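Local coordinates for protein thiamine pyrophosphokinase (Candida albicans, PDB 2G9Z) that transfers a pyrophosphate group from ATP to thiamine, making the cofactor thiamine pyrophosphate, at residues Arg115-Pro120 / Tyr137-Ser143; Asp204-Leu210 / Lys236-Ile242; Asn292-Leu296 / Gly322-Glu326; Leu227-Asn231 / Phe249-Lys253. All coordinates share one frame; numbering follows the deposited sequence.

Contact 1: residues Arg115-Pro120 / Tyr137-Ser143; sequences RSDYIP and YYESHGS
Pro120 and Ser143 bring the two backbones nearest, their CA atoms 5.6 Å apart, where the loop after the 3-10 turn 115-117 runs beside the chain that leaves helix 132-139. From the last residue of that helix a type I turn, Glu139 to Gly142, swings the chain round, and Tyr138 O accepts from both His141 N and Ser143 N. Ser143 OG donates to Pro120 O at 2.9 Å, in the carbonyl plane and on a lone pair. Tyr137 CD2 lies over one face of the Tyr138 ring and Pro120 CG over the opposite face, nearer its rim; Pro120 CD is 3.4 Å from Tyr138 CD1. Ile119 pushes CD1 against His141 CB (3.5 Å). Water 1 bridges the segments: it accepts from Tyr138 OH at 2.6 Å and donates to the carbonyls of Arg115 and Tyr118. With CG anti to its N (chi1 169°), Arg115 passes CG and CD obliquely across the phenol end of Tyr137, CD 3.7 Å from Tyr137 CZ, while Arg115 NH2 is hydrogen-bonded to Tyr98 O and the guanidinium makes a cation-pi contact with that ring. Apolar packing thus joins loop and helix end, and one hydrogen bond and one water satisfy polar groups.

Contact 2: residues Asp204-Leu210 / Lys236-Ile242; sequences DITIYVL and KVTVFFI
Tyr208 and Phe240 run alongside each other on one face of a parallel strand pair, their ring planes 15° apart but so displaced that they hardly overlap, with Tyr208 CE1 3.7 Å from Phe240 CD2. Thr206 CG2 meets the edge of the Phe240 ring, and Ile242 CD1 approaches Tyr208 CD1 at 3.8 Å. The other face is packed tightly: Ile207 reaches diagonally back to Val237, CD1 to CG1 at 3.7 Å, and Val209 sets CB 3.6 Å from Phe241 CD1. Holding CG1 anti to its N (chi1 -176°), Val209 runs that methyl alongside the same phenyl ring and leaves CG2 for Val239. Helices 155-170 and 217-233 cover this face, the latter being the connection of a beta-alpha-beta crossover whose two strands are paired here. Between the faces runs a ladder of six backbone bonds, straightest at Phe240 N to Ile207 O (2.9 Å, 178°). Toward Asp204 and Lys236 the packing gives way to solvent. The first rung, Ile205 N to Lys236 O, stretches to 3.2 Å, and Asp204 OD1 touches the aliphatic Lys236 CG at 3.7 Å while the charged ends stay apart. Cohesion therefore rests on the backbone ladder and on hydrocarbon contacts in the middle of the ten-stranded sheet, and probably little on the charges at its exposed end.

Contact 3: residues Asn292-Leu296 / Gly322-Glu326; sequences NSYGL and GFIVE
Asn292 O takes the shortest bond of this antiparallel pair, from Glu326 N at 2.7 Å, and the bond is nearly straight (171°). Asn292 N returns a bond to Glu326 O, and Tyr294 and Ile324 exchange a second pair, Ile324 N to Tyr294 O measuring 2.8 Å. At the non-hydrogen-bonded pair between them, Ser293 CA comes 3.1 Å from Ile324 O. On the face of Asn292 and Tyr294, Ile324 CG2 meets the edge of the Tyr294 ring, 3.7 Å from CD2. Asn292 and Glu326 point the same way there; Asn292 OD1 is bonded to Asn302 N, while Glu326 OE1 accepts from water 2 at 2.6 Å. Strands 289-294 and 322-327 are neighbours in a five-stranded mixed sheet, both within the vitamin B1 binding family region. The Leu296 side chain is about 7 Å from a bound thiamine pyrophosphate analogue, and Asp299 holds the loop after Tyr294 through the backbone N atoms of Gly295 and Leu296. Phe323 CG sits between its own N and carbonyl carbon (chi1 60°), which sets the ring beneath Leu296: Leu296 CD2 stands over one face, 4.0 Å from the Phe323 ring centroid, in a CH-pi contact. Gly295 allows this approach, its CA lying 3.8 Å from Phe323 CB with no side chain in the way.

Contact 4: residues Leu227-Asn231 / Phe249-Lys253; sequences LYIMN and FLLKK
Phe249 opens the strand segment and points its side chain away from helix 217-233 where it leaves the backbone; Leu227 CD2 touches only its backbone, 4.3 Å from Phe249 C. Leu250 then points at the helix and forks over it. Its CG is anti to the backbone N (chi1 -160°), and the two methyls part: CD1 stands over a face of the Tyr228 ring in a CH-pi contact, 3.6 Å from CE1, while CD2 presses on Asn231 CB at 3.4 Å. Leu227 CG adds a contact, 4.2 Å from Leu250 CB. Tyr228 OH is bonded outside, to Leu283 N, which restrains the ring from its far end. Two residues on, extended Lys252 passes CE 3.0 Å from Asn231 OD1; its NZ is bonded to Pro235 O, and Asn231 ND2 to Asp330. Helix and strand are thus packed chiefly through Leu250, while Asn231 and Lys252 also have polar partners beyond the two segments.

How the contacts relate
Along the chain, contact 1 closes first; contacts 2 and 4 follow and interleave, and contact 3 comes last. Contacts 2 and 4, centres about 10 Å apart, share helix 217-233 and the ten-stranded sheet, where strands 237-242 and 246-251 are neighbours; they touch where Val239 packs on Leu227 and Met230, and Phe240 on Phe249. Contact 3 belongs to the five-stranded sheet, yet meets contact 4 through Val325 and Leu251, so the sheets pack together there. Contact 1 lies apart, about 43 Å from contact 3 between centres, beside the far edge of the large sheet. The series thus spans the molecule from catalytic to thiamine-binding domain.

Contact 1: residues Arg115-Pro120 / Tyr137-Ser143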
loop_
_atom_site.group_PDB
_atom_site.type_symbol
_atom_site.label_atom_id
_atom_site.label_comp_id
_atom_site.label_asym_id
_atom_site.label_seq_id
_atom_site.Cartn_x
_atom_site.Cartn_y
_atom_site.Cartn_z
ATOM N N ARG A 115 -30.671 -8.429 1.275
ATOM C CA ARG A 115 -29.956 -7.184 1.018
ATOM C C ARG A 115 -30.665 -6.023 1.715
ATOM O O ARG A 115 -30.026 -5.094 2.205
ATOM C CB ARG A 115 -29.878 -6.917 -0.489
ATOM C CG ARG A 115 -29.387 -5.523 -0.845
ATOM C CD ARG A 115 -29.391 -5.295 -2.344
ATOM N NE ARG A 115 -28.367 -6.082 -3.021
ATOM C CZ ARG A 115 -28.614 -7.015 -3.935
ATOM N NH1 ARG A 115 -29.859 -7.291 -4.294
ATOM N NH2 ARG A 115 -27.611 -7.673 -4.490
ATOM N N SER A 116 -31.991 -6.097 1.770
ATOM C CA SER A 116 -32.794 -5.048 2.389
ATOM C C SER A 116 -32.625 -4.905 3.903
ATOM O O SER A 116 -33.053 -3.908 4.479
ATOM C CB SER A 116 -34.275 -5.260 2.052
ATOM O OG SER A 116 -34.708 -6.553 2.437
ATOM N N ASP A 117 -32.007 -5.885 4.553
ATOM C CA ASP A 117 -31.810 -5.801 6.003
ATOM C C ASP A 117 -30.540 -5.044 6.382
ATOM O O ASP A 117 -30.266 -4.822 7.560
ATOM C CB ASP A 117 -31.751 -7.198 6.627
ATOM C CG ASP A 117 -33.077 -7.916 6.569
ATOM O OD1 ASP A 117 -34.106 -7.277 6.870
ATOM O OD2 ASP A 117 -33.089 -9.120 6.236
ATOM N N TYR A 118 -29.770 -4.640 5.381
ATOM C CA TYR A 118 -28.525 -3.938 5.639
ATOM C C TYR A 118 -28.438 -2.657 4.830
ATOM O O TYR A 118 -27.740 -2.587 3.816
ATOM C CB TYR A 118 -27.360 -4.876 5.330
ATOM C CG TYR A 118 -27.448 -6.152 6.136
ATOM C CD1 TYR A 118 -26.924 -6.222 7.425
ATOM C CD2 TYR A 118 -28.121 -7.270 5.636
ATOM C CE1 TYR A 118 -27.069 -7.374 8.201
ATOM C CE2 TYR A 118 -28.273 -8.425 6.405
ATOM C CZ TYR A 118 -27.744 -8.469 7.685
ATOM O OH TYR A 118 -27.895 -9.603 8.448
ATOM N N ILE A 119 -29.166 -1.645 5.291
ATOM C CA ILE A 119 -29.186 -0.352 4.629
ATOM C C ILE A 119 -28.202 0.557 5.345
ATOM O O ILE A 119 -28.264 0.716 6.562
ATOM C CB ILE A 119 -30.590 0.291 4.690
ATOM C CG1 ILE A 119 -31.651 -0.707 4.209
ATOM C CG2 ILE A 119 -30.617 1.548 3.843
ATOM C CD1 ILE A 119 -31.438 -1.222 2.798
ATOM N N PRO A 120 -27.273 1.162 4.598
ATOM C CA PRO A 120 -26.294 2.046 5.231
ATOM C C PRO A 120 -26.936 3.335 5.739
ATOM O O PRO A 120 -27.873 3.860 5.133
ATOM C CB PRO A 120 -25.290 2.290 4.110
ATOM C CG PRO A 120 -26.164 2.308 2.896
ATOM C CD PRO A 120 -27.096 1.135 3.135
ATOM N N TYR A 137 -31.567 2.458 -5.273
ATOM C CA TYR A 137 -31.957 1.388 -4.362
ATOM C C TYR A 137 -31.870 1.814 -2.900
ATOM O O TYR A 137 -32.855 1.733 -2.165
ATOM C CB TYR A 137 -31.082 0.150 -4.559
ATOM C CG TYR A 137 -31.429 -0.954 -3.588
ATOM C CD1 TYR A 137 -32.503 -1.810 -3.831
ATOM C CD2 TYR A 137 -30.730 -1.100 -2.393
ATOM C CE1 TYR A 137 -32.873 -2.783 -2.904
ATOM C CE2 TYR A 137 -31.090 -2.067 -1.460
ATOM C CZ TYR A 137 -32.164 -2.904 -1.721
ATOM O OH TYR A 137 -32.535 -3.848 -0.790
ATOM N N TYR A 138 -30.691 2.259 -2.474
ATOM C CA TYR A 138 -30.511 2.679 -1.089
ATOM C C TYR A 138 -31.232 3.981 -0.767
ATOM O O TYR A 138 -31.658 4.184 0.367
ATOM C CB TYR A 138 -29.018 2.776 -0.749
ATOM C CG TYR A 138 -28.373 1.412 -0.657
ATOM C CD1 TYR A 138 -28.800 0.485 0.295
ATOM C CD2 TYR A 138 -27.375 1.026 -1.551
ATOM C CE1 TYR A 138 -28.257 -0.796 0.350
ATOM C CE2 TYR A 138 -26.823 -0.253 -1.504
ATOM C CZ TYR A 138 -27.270 -1.158 -0.554
ATOM O OH TYR A 138 -26.747 -2.432 -0.522
ATOM N N GLU A 139 -31.369 4.862 -1.754
ATOM C CA GLU A 139 -32.092 6.109 -1.527
ATOM C C GLU A 139 -33.534 5.714 -1.183
ATOM O O GLU A 139 -34.151 6.292 -0.297
ATOM C CB GLU A 139 -32.091 6.996 -2.785
ATOM C CG GLU A 139 -30.709 7.451 -3.245
ATOM C CD GLU A 139 -30.754 8.393 -4.442
ATOM O OE1 GLU A 139 -31.438 8.076 -5.442
ATOM O OE2 GLU A 139 -30.091 9.451 -4.387
ATOM N N SER A 140 -34.054 4.706 -1.877
ATOM C CA SER A 140 -35.424 4.258 -1.639
ATOM C C SER A 140 -35.563 3.454 -0.350
ATOM O O SER A 140 -36.670 3.059 0.024
ATOM C CB SER A 140 -35.931 3.426 -2.824
ATOM O OG SER A 140 -35.252 2.184 -2.924
ATOM N N HIS A 141 -34.447 3.210 0.331
ATOM C CA HIS A 141 -34.498 2.465 1.580
ATOM C C HIS A 141 -34.121 3.271 2.811
ATOM O O HIS A 141 -33.941 2.715 3.895
ATOM C CB HIS A 141 -33.646 1.197 1.497
ATOM C CG HIS A 141 -34.350 0.044 0.852
ATOM N ND1 HIS A 141 -34.453 -0.099 -0.516
ATOM C CD2 HIS A 141 -35.007 -1.010 1.390
ATOM C CE1 HIS A 141 -35.141 -1.193 -0.791
ATOM N NE2 HIS A 141 -35.489 -1.764 0.348
ATOM N N GLY A 142 -34.001 4.585 2.652
ATOM C CA GLY A 142 -33.703 5.428 3.797
ATOM C C GLY A 142 -32.280 5.897 4.022
ATOM O O GLY A 142 -32.035 6.673 4.945
ATOM N N SER A 143 -31.337 5.435 3.205
ATOM C CA SER A 143 -29.951 5.859 3.362
ATOM C C SER A 143 -29.870 7.374 3.220
ATOM O O SER A 143 -30.482 7.945 2.322
ATOM C CB SER A 143 -29.067 5.204 2.295
ATOM O OG SER A 143 -28.991 3.799 2.476
HETATM O O HOH W 1 -27.656 -3.928 1.382
#

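Contact 2: residues Asp204-Leu210 / Lys236-Ile242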
loop_
_atom_site.group_PDB
_atom_site.type_symbol
_atom_site.label_atom_id
_atom_site.label_comp_id
_atom_site.label_asym_id
_atom_site.label_seq_id
_atom_site.Cartn_x
_atom_site.Cartn_y
_atom_site.Cartn_z
ATOM N N ASP A 204 -15.218 8.529 22.420
ATOM C CA ASP A 204 -14.429 7.431 21.876
ATOM C C ASP A 204 -15.131 6.759 20.708
ATOM O O ASP A 204 -16.215 6.200 20.857
ATOM C CB ASP A 204 -14.147 6.401 22.968
ATOM C CG ASP A 204 -13.372 6.986 24.127
ATOM O OD1 ASP A 204 -12.244 7.473 23.902
ATOM O OD2 ASP A 204 -13.891 6.961 25.263
ATOM N N ILE A 205 -14.493 6.815 19.546
ATOM C CA ILE A 205 -15.045 6.227 18.337
ATOM C C ILE A 205 -14.068 5.227 17.728
ATOM O O ILE A 205 -12.864 5.469 17.679
ATOM C CB ILE A 205 -15.331 7.318 17.272
ATOM C CG1 ILE A 205 -16.207 8.423 17.868
ATOM C CG2 ILE A 205 -16.002 6.700 16.054
ATOM C CD1 ILE A 205 -17.559 7.956 18.322
ATOM N N THR A 206 -14.601 4.099 17.278
ATOM C CA THR A 206 -13.805 3.071 16.625
ATOM C C THR A 206 -14.387 2.929 15.224
ATOM O O THR A 206 -15.561 2.589 15.061
ATOM C CB THR A 206 -13.902 1.711 17.354
ATOM O OG1 THR A 206 -13.303 1.817 18.652
ATOM C CG2 THR A 206 -13.181 0.631 16.559
ATOM N N ILE A 207 -13.573 3.221 14.216
ATOM C CA ILE A 207 -14.019 3.129 12.834
ATOM C C ILE A 207 -13.340 1.987 12.086
ATOM O O ILE A 207 -12.126 1.993 11.889
ATOM C CB ILE A 207 -13.721 4.421 12.050
ATOM C CG1 ILE A 207 -14.304 5.634 12.775
ATOM C CG2 ILE A 207 -14.324 4.315 10.645
ATOM C CD1 ILE A 207 -13.939 6.960 12.114
ATOM N N TYR A 208 -14.139 1.008 11.680
ATOM C CA TYR A 208 -13.647 -0.129 10.916
ATOM C C TYR A 208 -13.803 0.274 9.458
ATOM O O TYR A 208 -14.909 0.586 9.011
ATOM C CB TYR A 208 -14.484 -1.369 11.234
ATOM C CG TYR A 208 -14.281 -1.867 12.649
ATOM C CD1 TYR A 208 -13.106 -2.521 13.014
ATOM C CD2 TYR A 208 -15.244 -1.647 13.632
ATOM C CE1 TYR A 208 -12.892 -2.946 14.325
ATOM C CE2 TYR A 208 -15.040 -2.067 14.947
ATOM C CZ TYR A 208 -13.861 -2.715 15.285
ATOM O OH TYR A 208 -13.651 -3.126 16.584
ATOM N N VAL A 209 -12.696 0.294 8.722
ATOM C CA VAL A 209 -12.732 0.688 7.319
ATOM C C VAL A 209 -12.456 -0.482 6.372
ATOM O O VAL A 209 -11.427 -1.152 6.486
ATOM C CB VAL A 209 -11.691 1.802 7.031
ATOM C CG1 VAL A 209 -11.815 2.273 5.585
ATOM C CG2 VAL A 209 -11.879 2.968 8.000
ATOM N N LEU A 210 -13.376 -0.722 5.440
ATOM C CA LEU A 210 -13.215 -1.791 4.447
ATOM C C LEU A 210 -12.875 -1.225 3.067
ATOM O O LEU A 210 -13.352 -0.151 2.697
ATOM C CB LEU A 210 -14.505 -2.609 4.309
ATOM C CG LEU A 210 -15.021 -3.383 5.518
ATOM C CD1 LEU A 210 -16.335 -4.068 5.153
ATOM C CD2 LEU A 210 -13.974 -4.400 5.958
ATOM N N LYS A 236 -8.950 10.303 20.188
ATOM C CA LYS A 236 -10.000 9.440 20.723
ATOM C C LYS A 236 -10.646 8.563 19.654
ATOM O O LYS A 236 -11.415 7.655 19.968
ATOM C CB LYS A 236 -11.073 10.282 21.424
ATOM C CG LYS A 236 -10.705 10.699 22.836
ATOM C CD LYS A 236 -11.649 11.769 23.364
ATOM C CE LYS A 236 -11.593 11.845 24.880
ATOM N NZ LYS A 236 -10.193 11.910 25.384
ATOM N N VAL A 237 -10.349 8.841 18.389
ATOM C CA VAL A 237 -10.899 8.033 17.311
ATOM C C VAL A 237 -9.878 6.954 16.968
ATOM O O VAL A 237 -8.737 7.263 16.637
ATOM C CB VAL A 237 -11.177 8.876 16.046
ATOM C CG1 VAL A 237 -11.685 7.979 14.920
ATOM C CG2 VAL A 237 -12.202 9.962 16.360
ATOM N N THR A 238 -10.284 5.693 17.078
ATOM C CA THR A 238 -9.401 4.580 16.755
ATOM C C THR A 238 -9.828 4.044 15.400
ATOM O O THR A 238 -10.987 3.672 15.212
ATOM C CB THR A 238 -9.504 3.444 17.794
ATOM O OG1 THR A 238 -9.163 3.949 19.088
ATOM C CG2 THR A 238 -8.550 2.304 17.438
ATOM N N VAL A 239 -8.896 4.020 14.452
ATOM C CA VAL A 239 -9.204 3.537 13.120
ATOM C C VAL A 239 -8.563 2.186 12.827
ATOM O O VAL A 239 -7.378 1.974 13.080
ATOM C CB VAL A 239 -8.743 4.543 12.043
ATOM C CG1 VAL A 239 -8.997 3.972 10.648
ATOM C CG2 VAL A 239 -9.480 5.855 12.219
ATOM N N PHE A 240 -9.368 1.271 12.305
ATOM C CA PHE A 240 -8.889 -0.051 11.931
ATOM C C PHE A 240 -9.212 -0.296 10.470
ATOM O O PHE A 240 -10.378 -0.248 10.075
ATOM C CB PHE A 240 -9.576 -1.141 12.749
ATOM C CG PHE A 240 -9.065 -1.263 14.145
ATOM C CD1 PHE A 240 -7.757 -1.670 14.386
ATOM C CD2 PHE A 240 -9.901 -1.001 15.225
ATOM C CE1 PHE A 240 -7.287 -1.817 15.685
ATOM C CE2 PHE A 240 -9.439 -1.146 16.530
ATOM C CZ PHE A 240 -8.130 -1.555 16.757
ATOM N N PHE A 241 -8.185 -0.536 9.666
ATOM C CA PHE A 241 -8.401 -0.844 8.264
ATOM C C PHE A 241 -8.431 -2.361 8.208
ATOM O O PHE A 241 -7.462 -3.024 8.597
ATOM C CB PHE A 241 -7.245 -0.342 7.392
ATOM C CG PHE A 241 -7.213 1.139 7.210
ATOM C CD1 PHE A 241 -8.159 1.778 6.416
ATOM C CD2 PHE A 241 -6.223 1.898 7.815
ATOM C CE1 PHE A 241 -8.114 3.161 6.230
ATOM C CE2 PHE A 241 -6.169 3.280 7.635
ATOM C CZ PHE A 241 -7.114 3.910 6.843
ATOM N N ILE A 242 -9.546 -2.921 7.760
ATOM C CA ILE A 242 -9.646 -4.366 7.649
ATOM C C ILE A 242 -9.604 -4.678 6.167
ATOM O O ILE A 242 -10.447 -4.203 5.405
ATOM C CB ILE A 242 -10.955 -4.902 8.258
ATOM C CG1 ILE A 242 -10.944 -4.703 9.777
ATOM C CG2 ILE A 242 -11.115 -6.385 7.922
ATOM C CD1 ILE A 242 -12.230 -5.134 10.456
#

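Contact 3: residues Asn292-Leu296 / Gly322-Glu326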
loop_
_atom_site.group_PDB
_atom_site.type_symbol
_atom_site.label_atom_id
_atom_site.label_comp_id
_atom_site.label_asym_id
_atom_site.label_seq_id
_atom_site.Cartn_x
_atom_site.Cartn_y
_atom_site.Cartn_z
ATOM N N ASN A 292 10.919 -0.768 20.470
ATOM C CA ASN A 292 11.244 -1.751 21.493
ATOM C C ASN A 292 10.023 -2.647 21.542
ATOM O O ASN A 292 8.931 -2.182 21.842
ATOM C CB ASN A 292 11.453 -1.103 22.863
ATOM C CG ASN A 292 12.802 -0.436 22.991
ATOM O OD1 ASN A 292 13.840 -1.058 22.761
ATOM N ND2 ASN A 292 12.797 0.836 23.371
ATOM N N SER A 293 10.193 -3.923 21.219
ATOM C CA SER A 293 9.058 -4.833 21.245
ATOM C C SER A 293 9.291 -6.004 22.181
ATOM O O SER A 293 10.429 -6.397 22.429
ATOM C CB SER A 293 8.750 -5.359 19.840
ATOM O OG SER A 293 9.812 -6.143 19.327
ATOM N N TYR A 294 8.199 -6.537 22.714
ATOM C CA TYR A 294 8.240 -7.689 23.609
ATOM C C TYR A 294 7.086 -8.583 23.173
ATOM O O TYR A 294 5.923 -8.221 23.343
ATOM C CB TYR A 294 8.042 -7.238 25.059
ATOM C CG TYR A 294 8.960 -6.109 25.460
ATOM C CD1 TYR A 294 10.236 -6.360 25.974
ATOM C CD2 TYR A 294 8.578 -4.782 25.265
ATOM C CE1 TYR A 294 11.110 -5.313 26.280
ATOM C CE2 TYR A 294 9.440 -3.735 25.563
ATOM C CZ TYR A 294 10.701 -4.004 26.067
ATOM O OH TYR A 294 11.547 -2.955 26.347
ATOM N N GLY A 295 7.400 -9.735 22.591
ATOM C CA GLY A 295 6.344 -10.624 22.145
ATOM C C GLY A 295 6.331 -10.910 20.653
ATOM O O GLY A 295 5.548 -11.728 20.187
ATOM N N LEU A 296 7.177 -10.230 19.889
ATOM C CA LEU A 296 7.244 -10.492 18.456
ATOM C C LEU A 296 8.340 -11.532 18.228
ATOM O O LEU A 296 9.265 -11.643 19.035
ATOM C CB LEU A 296 7.560 -9.208 17.684
ATOM C CG LEU A 296 6.532 -8.090 17.879
ATOM C CD1 LEU A 296 6.897 -6.898 16.997
ATOM C CD2 LEU A 296 5.133 -8.605 17.536
ATOM N N GLY A 322 -0.944 -11.536 23.799
ATOM C CA GLY A 322 -0.650 -10.144 23.532
ATOM C C GLY A 322 0.834 -9.885 23.434
ATOM O O GLY A 322 1.643 -10.768 23.699
ATOM N N PHE A 323 1.188 -8.671 23.031
ATOM C CA PHE A 323 2.584 -8.282 22.914
ATOM C C PHE A 323 2.705 -6.786 23.161
ATOM O O PHE A 323 1.706 -6.062 23.178
ATOM C CB PHE A 323 3.143 -8.634 21.530
ATOM C CG PHE A 323 2.431 -7.956 20.383
ATOM C CD1 PHE A 323 1.295 -8.530 19.810
ATOM C CD2 PHE A 323 2.909 -6.748 19.868
ATOM C CE1 PHE A 323 0.638 -7.911 18.732
ATOM C CE2 PHE A 323 2.268 -6.119 18.794
ATOM C CZ PHE A 323 1.128 -6.701 18.223
ATOM N N ILE A 324 3.930 -6.320 23.345
ATOM C CA ILE A 324 4.151 -4.910 23.600
ATOM C C ILE A 324 5.084 -4.242 22.602
ATOM O O ILE A 324 6.112 -4.799 22.221
ATOM C CB ILE A 324 4.744 -4.703 25.004
ATOM C CG1 ILE A 324 3.719 -5.114 26.065
ATOM C CG2 ILE A 324 5.192 -3.249 25.179
ATOM C CD1 ILE A 324 4.274 -5.134 27.471
ATOM N N VAL A 325 4.713 -3.045 22.166
ATOM C CA VAL A 325 5.582 -2.286 21.279
ATOM C C VAL A 325 5.665 -0.868 21.802
ATOM O O VAL A 325 4.641 -0.214 22.034
ATOM C CB VAL A 325 5.081 -2.226 19.822
ATOM C CG1 VAL A 325 6.029 -1.348 18.992
ATOM C CG2 VAL A 325 5.011 -3.626 19.233
ATOM N N GLU A 326 6.886 -0.406 22.024
ATOM C CA GLU A 326 7.098 0.959 22.470
ATOM C C GLU A 326 7.689 1.660 21.255
ATOM O O GLU A 326 8.561 1.113 20.588
ATOM C CB GLU A 326 8.074 1.004 23.642
ATOM C CG GLU A 326 8.416 2.413 24.091
ATOM C CD GLU A 326 9.185 2.431 25.396
ATOM O OE1 GLU A 326 10.096 1.592 25.561
ATOM O OE2 GLU A 326 8.884 3.289 26.253
HETATM O O HOH W 2 9.083 -0.600 26.497
#

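Contact 4: residues Leu227-Asn231 / Phe249-Lys253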
loop_
_atom_site.group_PDB
_atom_site.type_symbol
_atom_site.label_atom_id
_atom_site.label_comp_id
_atom_site.label_asym_id
_atom_site.label_seq_id
_atom_site.Cartn_x
_atom_site.Cartn_y
_atom_site.Cartn_z
ATOM N N LEU A 227 -4.854 8.322 8.363
ATOM C CA LEU A 227 -4.741 7.574 9.612
ATOM C C LEU A 227 -3.856 8.355 10.584
ATOM O O LEU A 227 -4.227 8.568 11.742
ATOM C CB LEU A 227 -4.133 6.190 9.345
ATOM C CG LEU A 227 -3.831 5.308 10.564
ATOM C CD1 LEU A 227 -5.125 4.968 11.306
ATOM C CD2 LEU A 227 -3.123 4.036 10.102
ATOM N N TYR A 228 -2.692 8.785 10.099
ATOM C CA TYR A 228 -1.740 9.547 10.906
ATOM C C TYR A 228 -2.292 10.916 11.305
ATOM O O TYR A 228 -2.113 11.362 12.440
ATOM C CB TYR A 228 -0.435 9.758 10.134
ATOM C CG TYR A 228 0.524 8.586 10.137
ATOM C CD1 TYR A 228 1.283 8.278 11.270
ATOM C CD2 TYR A 228 0.720 7.824 8.989
ATOM C CE1 TYR A 228 2.223 7.243 11.251
ATOM C CE2 TYR A 228 1.654 6.786 8.958
ATOM C CZ TYR A 228 2.402 6.507 10.090
ATOM O OH TYR A 228 3.348 5.517 10.046
ATOM N N ILE A 229 -2.935 11.589 10.357
ATOM C CA ILE A 229 -3.506 12.909 10.606
ATOM C C ILE A 229 -4.634 12.832 11.623
ATOM O O ILE A 229 -4.701 13.645 12.548
ATOM C CB ILE A 229 -4.039 13.551 9.290
ATOM C CG1 ILE A 229 -2.861 13.955 8.395
ATOM C CG2 ILE A 229 -4.912 14.764 9.604
ATOM C CD1 ILE A 229 -3.273 14.479 7.017
ATOM N N MET A 230 -5.516 11.852 11.466
ATOM C CA MET A 230 -6.634 11.716 12.380
ATOM C C MET A 230 -6.212 11.448 13.813
ATOM O O MET A 230 -6.869 11.911 14.746
ATOM C CB MET A 230 -7.583 10.614 11.906
ATOM C CG MET A 230 -8.244 10.928 10.572
ATOM S SD MET A 230 -9.420 9.669 10.094
ATOM C CE MET A 230 -8.323 8.313 9.702
ATOM N N ASN A 231 -5.125 10.702 13.998
ATOM C CA ASN A 231 -4.674 10.404 15.350
ATOM C C ASN A 231 -4.058 11.640 15.969
ATOM O O ASN A 231 -4.144 11.851 17.175
ATOM C CB ASN A 231 -3.641 9.277 15.376
ATOM C CG ASN A 231 -3.289 8.861 16.793
ATOM O OD1 ASN A 231 -4.151 8.409 17.542
ATOM N ND2 ASN A 231 -2.027 9.028 17.172
ATOM N N PHE A 249 -3.539 -0.726 11.753
ATOM C CA PHE A 249 -3.867 0.276 12.754
ATOM C C PHE A 249 -2.630 1.038 13.162
ATOM O O PHE A 249 -1.513 0.740 12.723
ATOM C CB PHE A 249 -4.512 -0.376 13.987
ATOM C CG PHE A 249 -3.750 -1.548 14.529
ATOM C CD1 PHE A 249 -3.846 -2.799 13.926
ATOM C CD2 PHE A 249 -2.910 -1.398 15.630
ATOM C CE1 PHE A 249 -3.114 -3.884 14.414
ATOM C CE2 PHE A 249 -2.175 -2.472 16.123
ATOM C CZ PHE A 249 -2.276 -3.717 15.514
ATOM N N LEU A 250 -2.827 2.021 14.025
ATOM C CA LEU A 250 -1.721 2.848 14.448
ATOM C C LEU A 250 -1.255 2.564 15.862
ATOM O O LEU A 250 -2.059 2.433 16.782
ATOM C CB LEU A 250 -2.118 4.323 14.320
ATOM C CG LEU A 250 -1.006 5.373 14.267
ATOM C CD1 LEU A 250 -0.197 5.188 12.994
ATOM C CD2 LEU A 250 -1.616 6.773 14.302
ATOM N N LEU A 251 0.054 2.437 16.016
ATOM C CA LEU A 251 0.648 2.244 17.325
ATOM C C LEU A 251 0.922 3.690 17.718
ATOM O O LEU A 251 1.383 4.479 16.893
ATOM C CB LEU A 251 1.952 1.452 17.222
ATOM C CG LEU A 251 1.810 -0.020 16.829
ATOM C CD1 LEU A 251 3.186 -0.640 16.678
ATOM C CD2 LEU A 251 1.008 -0.757 17.896
ATOM N N LYS A 252 0.622 4.051 18.957
ATOM C CA LYS A 252 0.823 5.427 19.387
ATOM C C LYS A 252 2.136 5.664 20.108
ATOM O O LYS A 252 2.614 4.805 20.845
ATOM C CB LYS A 252 -0.325 5.867 20.296
ATOM C CG LYS A 252 -1.714 5.765 19.674
ATOM C CD LYS A 252 -2.721 6.512 20.530
ATOM C CE LYS A 252 -4.098 6.567 19.879
ATOM N NZ LYS A 252 -4.930 7.645 20.503
ATOM N N LYS A 253 2.712 6.842 19.884
ATOM C CA LYS A 253 3.955 7.234 20.538
ATOM C C LYS A 253 3.875 6.779 21.991
ATOM O O LYS A 253 2.901 7.074 22.684
ATOM C CB LYS A 253 4.107 8.755 20.491
ATOM C CG LYS A 253 5.329 9.299 21.212
ATOM C CD LYS A 253 5.401 10.811 21.038
ATOM C CE LYS A 253 6.671 11.391 21.630
ATOM N NZ LYS A 253 6.689 12.873 21.481
HETATM O O HOH W 3 -2.321 9.765 20.371
#